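Local coordinates for protein beta-lactamase (PDB 6N36) that probably hydrolyses the amide bond of beta-lactam rings, as a two-zinc enzyme of the metallo-beta-lactamase superfamily, at residues H48-T53 with A93-Q98; T60-H65 with F71-I76. All coordinates share one frame; numbering follows the deposited sequence. Where two conformers were deposited one is given.

Contact 1. Residues H48-T53 with A93-Q98; sequences HILINT and AAVKQQ
Val95 is the residue of helix 92-99 that meets both Leu50 and Thr53, and it does so with a different methyl for each. Val95 CG1, anti to the backbone N (chi1 171°), lies 4.3 Å from Leu50 CD2, while Val95 CG2 meets Thr53 CG2 tip to tip at 4.0 Å. The threonine pair is an ordinary methyl contact and the leucine pair slightly longer; the 87 Å² buried is small because a single valine carries the helix side. This is helix-on-sheet packing in the alpha-beta layer of the metallo-beta-lactamase fold: strand 48-51 runs parallel to strand 76-80, and helix 92-99 packs against that sheet, with Val95 touching Leu79 as well as Leu50. At Thr53, just past the strand end, the chi1 of 75° sets OG1 between the backbone N and carbonyl carbon and leaves CG2 for the valine. Thr53 OG1 accepts a hydrogen bond from Ala91 N and makes a weak one with O of His88, a zinc ligand; the threonine side chain is about 11 Å from a bound zinc ion. One turn further along the helix, Gln98 NE2 is hydrogen-bonded to Asp59 OD2, tying helix 92-99 to helix 58-69.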
loop_
_atom_site.group_PDB
_atom_site.type_symbol
_atom_site.label_atom_id
_atom_site.label_comp_id
_atom_site.label_asym_id
_atom_site.label_seq_id
_atom_site.Cartn_x
_atom_site.Cartn_y
_atom_site.Cartn_z
ATOM N N HIS A 48 13.320 -1.788 -10.653
ATOM C CA HIS A 48 11.882 -1.675 -10.377
ATOM C C HIS A 48 11.622 -1.216 -8.948
ATOM O O HIS A 48 12.467 -1.373 -8.074
ATOM C CB HIS A 48 11.217 -3.047 -10.584
ATOM C CG HIS A 48 11.649 -3.754 -11.827
ATOM N ND1 HIS A 48 11.759 -3.086 -13.051
ATOM C CD2 HIS A 48 12.022 -5.039 -12.046
ATOM C CE1 HIS A 48 12.156 -3.948 -13.957
ATOM N NE2 HIS A 48 12.316 -5.179 -13.382
ATOM N N ILE A 49 10.431 -0.688 -8.783
ATOM C CA ILE A 49 9.871 -0.272 -7.475
ATOM C C ILE A 49 8.756 -1.279 -7.173
ATOM O O ILE A 49 7.832 -1.481 -8.001
ATOM C CB ILE A 49 9.383 1.170 -7.480
ATOM C CG1 ILE A 49 10.436 2.165 -8.004
ATOM C CG2 ILE A 49 8.854 1.544 -6.095
ATOM C CD1 ILE A 49 10.211 2.577 -9.432
ATOM N N LEU A 50 8.765 -1.807 -5.942
ATOM C CA LEU A 50 7.645 -2.649 -5.416
ATOM C C LEU A 50 6.930 -1.890 -4.314
ATOM O O LEU A 50 7.605 -1.441 -3.377
ATOM C CB LEU A 50 8.207 -3.945 -4.854
ATOM C CG LEU A 50 7.154 -4.844 -4.191
ATOM C CD1 LEU A 50 6.203 -5.402 -5.219
ATOM C CD2 LEU A 50 7.849 -5.935 -3.370
ATOM N N ILE A 51 5.612 -1.739 -4.450
ATOM C CA ILE A 51 4.770 -1.195 -3.368
ATOM C C ILE A 51 3.990 -2.360 -2.758
ATOM O O ILE A 51 3.107 -2.894 -3.415
ATOM C CB ILE A 51 3.833 -0.094 -3.880
ATOM C CG1 ILE A 51 4.592 1.040 -4.582
ATOM C CG2 ILE A 51 3.018 0.406 -2.702
ATOM C CD1 ILE A 51 3.680 2.045 -5.267
ATOM N N ASN A 52 4.338 -2.662 -1.513
ATOM C CA ASN A 52 3.718 -3.681 -0.631
ATOM C C ASN A 52 4.143 -5.098 -0.966
ATOM O O ASN A 52 4.414 -5.449 -2.130
ATOM C CB ASN A 52 2.191 -3.638 -0.615
ATOM C CG ASN A 52 1.628 -2.394 0.036
ATOM O OD1 ASN A 52 2.320 -1.712 0.806
ATOM N ND2 ASN A 52 0.369 -2.077 -0.291
ATOM N N THR A 53 4.167 -5.905 0.069
ATOM C CA THR A 53 4.070 -7.389 -0.023
ATOM C C THR A 53 2.683 -7.803 0.412
ATOM O O THR A 53 1.807 -6.970 0.572
ATOM C CB THR A 53 5.194 -8.112 0.728
ATOM O OG1 THR A 53 4.923 -8.036 2.135
ATOM C CG2 THR A 53 6.581 -7.590 0.416
ATOM N N ALA A 93 10.882 -8.204 4.772
ATOM C CA ALA A 93 12.255 -8.610 5.173
ATOM C C ALA A 93 12.789 -9.648 4.194
ATOM O O ALA A 93 13.997 -9.539 3.810
ATOM C CB ALA A 93 12.297 -9.122 6.589
ATOM N N ALA A 94 11.979 -10.625 3.816
ATOM C CA ALA A 94 12.398 -11.702 2.886
ATOM C C ALA A 94 12.764 -11.061 1.554
ATOM O O ALA A 94 13.805 -11.397 0.951
ATOM C CB ALA A 94 11.344 -12.773 2.735
ATOM N N VAL A 95 11.903 -10.184 1.043
ATOM C CA VAL A 95 12.172 -9.553 -0.269
ATOM C C VAL A 95 13.472 -8.744 -0.177
ATOM O O VAL A 95 14.317 -8.871 -1.093
ATOM C CB VAL A 95 11.009 -8.656 -0.754
ATOM C CG1 VAL A 95 11.425 -7.883 -1.983
ATOM C CG2 VAL A 95 9.776 -9.484 -1.013
ATOM N N LYS A 96 13.698 -7.992 0.897
ATOM C CA LYS A 96 14.923 -7.155 1.026
ATOM C C LYS A 96 16.172 -8.046 1.109
ATOM O O LYS A 96 17.154 -7.748 0.405
ATOM C CB LYS A 96 14.857 -6.292 2.277
ATOM C CG LYS A 96 16.011 -5.310 2.415
ATOM C CD LYS A 96 15.877 -4.351 3.580
ATOM C CE LYS A 96 17.163 -3.576 3.816
ATOM N NZ LYS A 96 17.099 -2.764 5.048
ATOM N N GLN A 97 16.070 -9.147 1.835
ATOM C CA GLN A 97 17.201 -10.104 1.959
ATOM C C GLN A 97 17.539 -10.675 0.579
ATOM O O GLN A 97 18.759 -10.823 0.288
ATOM C CB GLN A 97 16.870 -11.240 2.916
ATOM C CG GLN A 97 18.089 -12.124 3.125
ATOM C CD GLN A 97 17.757 -13.371 3.887
ATOM O OE1 GLN A 97 16.591 -13.658 4.181
ATOM N NE2 GLN A 97 18.802 -14.124 4.196
ATOM N N GLN A 98 16.532 -11.013 -0.227
ATOM C CA GLN A 98 16.719 -11.712 -1.519
ATOM C C GLN A 98 17.169 -10.766 -2.612
ATOM O O GLN A 98 17.730 -11.318 -3.601
ATOM C CB GLN A 98 15.444 -12.457 -1.910
ATOM C CG GLN A 98 15.174 -13.613 -0.993
ATOM C CD GLN A 98 13.852 -14.258 -1.320
ATOM O OE1 GLN A 98 13.578 -14.569 -2.475
ATOM N NE2 GLN A 98 13.036 -14.481 -0.288
#

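Contact 2. Residues T60-H65 with F71-I76; sequences TLIKAH and FKFKDI
Lys63 sets its CB over one face of the Phe73 ring and runs its next carbons past the root of that ring, and each can be followed outward. Lys63 CB is 4.1 Å from the centroid of the Phe73 ring and 17° off the ring normal, which meets the geometry of a CH-pi contact. Lys63 CG, placed anti to the backbone N (chi1 -176°), comes to 3.8 Å from Phe73 CB, the methylene that links the ring to the backbone, and to 3.9 Å from Phe73 CG. Lys63 CD then passes Phe73 CD2 at 4.1 Å, and the chain crosses the phenylalanine side chain at about a right angle. Beyond CD a bend at chi4 turns the ammonium end; Lys63 NZ lies 6.5 Å from Lys74 NZ, a like-charge neighbour that is not in contact. A second residue closes on the ring from its edge: Ile62 CG2 approaches Phe73 CE1 to 3.7 Å, near the ring plane. Helix 58-69 is the helix of a beta-alpha-beta crossover from strand 48-51 to the parallel strand 76-80, and residues 71-76 are its return loop, folded back so that Phe73, at the start of a 3-10 segment, packs on the helix it follows. That segment keeps its turn through Ile76 N to Phe73 O (3.1 Å). Between the backbones sits one water with three bonds: it donates to Lys63 O (3.0 Å) and to Phe71 O, and accepts from Phe73 N. Ile62 also reaches Met39 in a loop.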
loop_
_atom_site.group_PDB
_atom_site.type_symbol
_atom_site.label_atom_id
_atom_site.label_comp_id
_atom_site.label_asym_id
_atom_site.label_seq_id
_atom_site.Cartn_x
_atom_site.Cartn_y
_atom_site.Cartn_z
ATOM N N THR A 60 7.360 -15.575 -2.478
ATOM C CA THR A 60 7.298 -16.629 -3.504
ATOM C C THR A 60 6.355 -16.211 -4.638
ATOM O O THR A 60 6.727 -16.411 -5.852
ATOM C CB THR A 60 6.856 -17.963 -2.886
ATOM O OG1 THR A 60 7.883 -18.278 -1.941
ATOM C CG2 THR A 60 6.732 -19.056 -3.918
ATOM N N LEU A 61 5.159 -15.698 -4.306
ATOM C CA LEU A 61 4.131 -15.289 -5.292
ATOM C C LEU A 61 4.611 -14.074 -6.071
ATOM O O LEU A 61 4.366 -14.016 -7.291
ATOM C CB LEU A 61 2.800 -14.977 -4.597
ATOM C CG LEU A 61 1.744 -16.088 -4.595
ATOM C CD1 LEU A 61 0.369 -15.471 -4.827
ATOM C CD2 LEU A 61 2.010 -17.170 -5.623
ATOM N N ILE A 62 5.261 -13.154 -5.392
ATOM C CA ILE A 62 5.800 -11.930 -6.060
ATOM C C ILE A 62 6.827 -12.365 -7.115
ATOM O O ILE A 62 6.700 -11.917 -8.272
ATOM C CB ILE A 62 6.422 -10.970 -5.046
ATOM C CG1 ILE A 62 5.315 -10.365 -4.182
ATOM C CG2 ILE A 62 7.271 -9.866 -5.696
ATOM C CD1 ILE A 62 5.839 -9.724 -2.917
ATOM N N LYS A 63 7.740 -13.249 -6.752
ATOM C CA LYS A 63 8.792 -13.743 -7.702
ATOM C C LYS A 63 8.106 -14.417 -8.903
ATOM O O LYS A 63 8.468 -14.145 -10.105
ATOM C CB LYS A 63 9.794 -14.601 -6.914
ATOM C CG LYS A 63 10.974 -15.101 -7.728
ATOM C CD LYS A 63 11.919 -15.946 -6.873
ATOM C CE LYS A 63 13.154 -16.370 -7.643
ATOM N NZ LYS A 63 12.962 -16.234 -9.104
ATOM N N ALA A 64 7.124 -15.290 -8.662
ATOM C CA ALA A 64 6.420 -16.044 -9.716
ATOM C C ALA A 64 5.635 -15.109 -10.614
ATOM O O ALA A 64 5.586 -15.336 -11.850
ATOM C CB ALA A 64 5.510 -17.087 -9.110
ATOM N N HIS A 65 4.951 -14.109 -10.020
ATOM C CA HIS A 65 4.119 -13.199 -10.826
ATOM C C HIS A 65 5.035 -12.383 -11.725
ATOM O O HIS A 65 4.669 -12.104 -12.867
ATOM C CB HIS A 65 3.296 -12.327 -9.899
ATOM C CG HIS A 65 2.140 -13.034 -9.311
ATOM N ND1 HIS A 65 1.360 -12.463 -8.315
ATOM C CD2 HIS A 65 1.643 -14.261 -9.520
ATOM C CE1 HIS A 65 0.409 -13.311 -7.986
ATOM N NE2 HIS A 65 0.544 -14.409 -8.709
ATOM N N PHE A 71 9.668 -10.215 -15.939
ATOM C CA PHE A 71 10.625 -9.391 -15.165
ATOM C C PHE A 71 11.318 -10.258 -14.117
ATOM O O PHE A 71 10.745 -11.302 -13.657
ATOM C CB PHE A 71 9.924 -8.232 -14.475
ATOM C CG PHE A 71 9.170 -7.341 -15.433
ATOM C CD1 PHE A 71 9.895 -6.556 -16.323
ATOM C CD2 PHE A 71 7.791 -7.300 -15.469
ATOM C CE1 PHE A 71 9.245 -5.726 -17.225
ATOM C CE2 PHE A 71 7.135 -6.490 -16.392
ATOM C CZ PHE A 71 7.873 -5.702 -17.251
ATOM N N LYS A 72 12.512 -9.854 -13.756
ATOM C CA LYS A 72 13.329 -10.545 -12.739
ATOM C C LYS A 72 13.131 -9.898 -11.372
ATOM O O LYS A 72 13.356 -8.699 -11.206
ATOM C CB LYS A 72 14.809 -10.544 -13.119
ATOM C CG LYS A 72 15.181 -11.536 -14.206
ATOM C CD LYS A 72 16.649 -11.964 -14.208
ATOM C CE LYS A 72 17.606 -10.956 -13.617
ATOM N NZ LYS A 72 18.844 -10.850 -14.430
ATOM N N PHE A 73 12.712 -10.699 -10.428
ATOM C CA PHE A 73 12.575 -10.289 -9.011
ATOM C C PHE A 73 13.821 -9.554 -8.516
ATOM O O PHE A 73 13.734 -8.567 -7.821
ATOM C CB PHE A 73 12.353 -11.569 -8.230
ATOM C CG PHE A 73 12.133 -11.462 -6.747
ATOM C CD1 PHE A 73 11.029 -10.832 -6.220
ATOM C CD2 PHE A 73 12.996 -12.097 -5.895
ATOM C CE1 PHE A 73 10.807 -10.787 -4.854
ATOM C CE2 PHE A 73 12.764 -12.089 -4.526
ATOM C CZ PHE A 73 11.647 -11.468 -4.024
ATOM N N LYS A 74 15.012 -10.055 -8.852
ATOM C CA LYS A 74 16.255 -9.478 -8.317
ATOM C C LYS A 74 16.535 -8.101 -8.923
ATOM O O LYS A 74 17.462 -7.434 -8.453
ATOM C CB LYS A 74 17.403 -10.490 -8.429
ATOM C CG LYS A 74 17.303 -11.599 -7.378
ATOM C CD LYS A 74 18.351 -12.731 -7.506
ATOM C CE LYS A 74 17.849 -14.010 -6.844
ATOM N NZ LYS A 74 18.884 -15.073 -6.692
ATOM N N ASP A 75 15.711 -7.619 -9.856
ATOM C CA ASP A 75 15.842 -6.243 -10.428
ATOM C C ASP A 75 15.008 -5.236 -9.639
ATOM O O ASP A 75 15.092 -4.062 -9.946
ATOM C CB ASP A 75 15.466 -6.247 -11.900
ATOM C CG ASP A 75 16.502 -6.885 -12.798
ATOM O OD1 ASP A 75 17.709 -6.857 -12.387
ATOM O OD2 ASP A 75 16.118 -7.389 -13.854
ATOM N N ILE A 76 14.288 -5.645 -8.593
ATOM C CA ILE A 76 13.645 -4.674 -7.656
ATOM C C ILE A 76 14.748 -3.912 -6.933
ATOM O O ILE A 76 15.660 -4.567 -6.356
ATOM C CB ILE A 76 12.730 -5.374 -6.682
ATOM C CG1 ILE A 76 11.580 -6.038 -7.415
ATOM C CG2 ILE A 76 12.278 -4.398 -5.577
ATOM C CD1 ILE A 76 10.808 -6.968 -6.499
HETATM O O HOH W 1 10.999 -12.968 -11.271
#

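In the fold
Contact 1 joins strand 48-51 and the turn after it to helix 92-99, with all three touching residues buried and its centre about 12 Å from that of the chain. Contact 2 lies farther out, its centre about 18 Å from that of the chain, and mixes two buried residues with an exposed lysine. The chemistry follows: methyl against methyl in contact 1; in contact 2 a ring met over its face by a lysine chain and at its edge by an isoleucine, with a bridging water. Strand 48-51 and helix 58-69 are consecutive in the chain, and Val95, which carries contact 1, also touches Phe73, as does Gln98. A probable hydrogen bond from His48 N to Asp75 O (3.0 Å) joins them too.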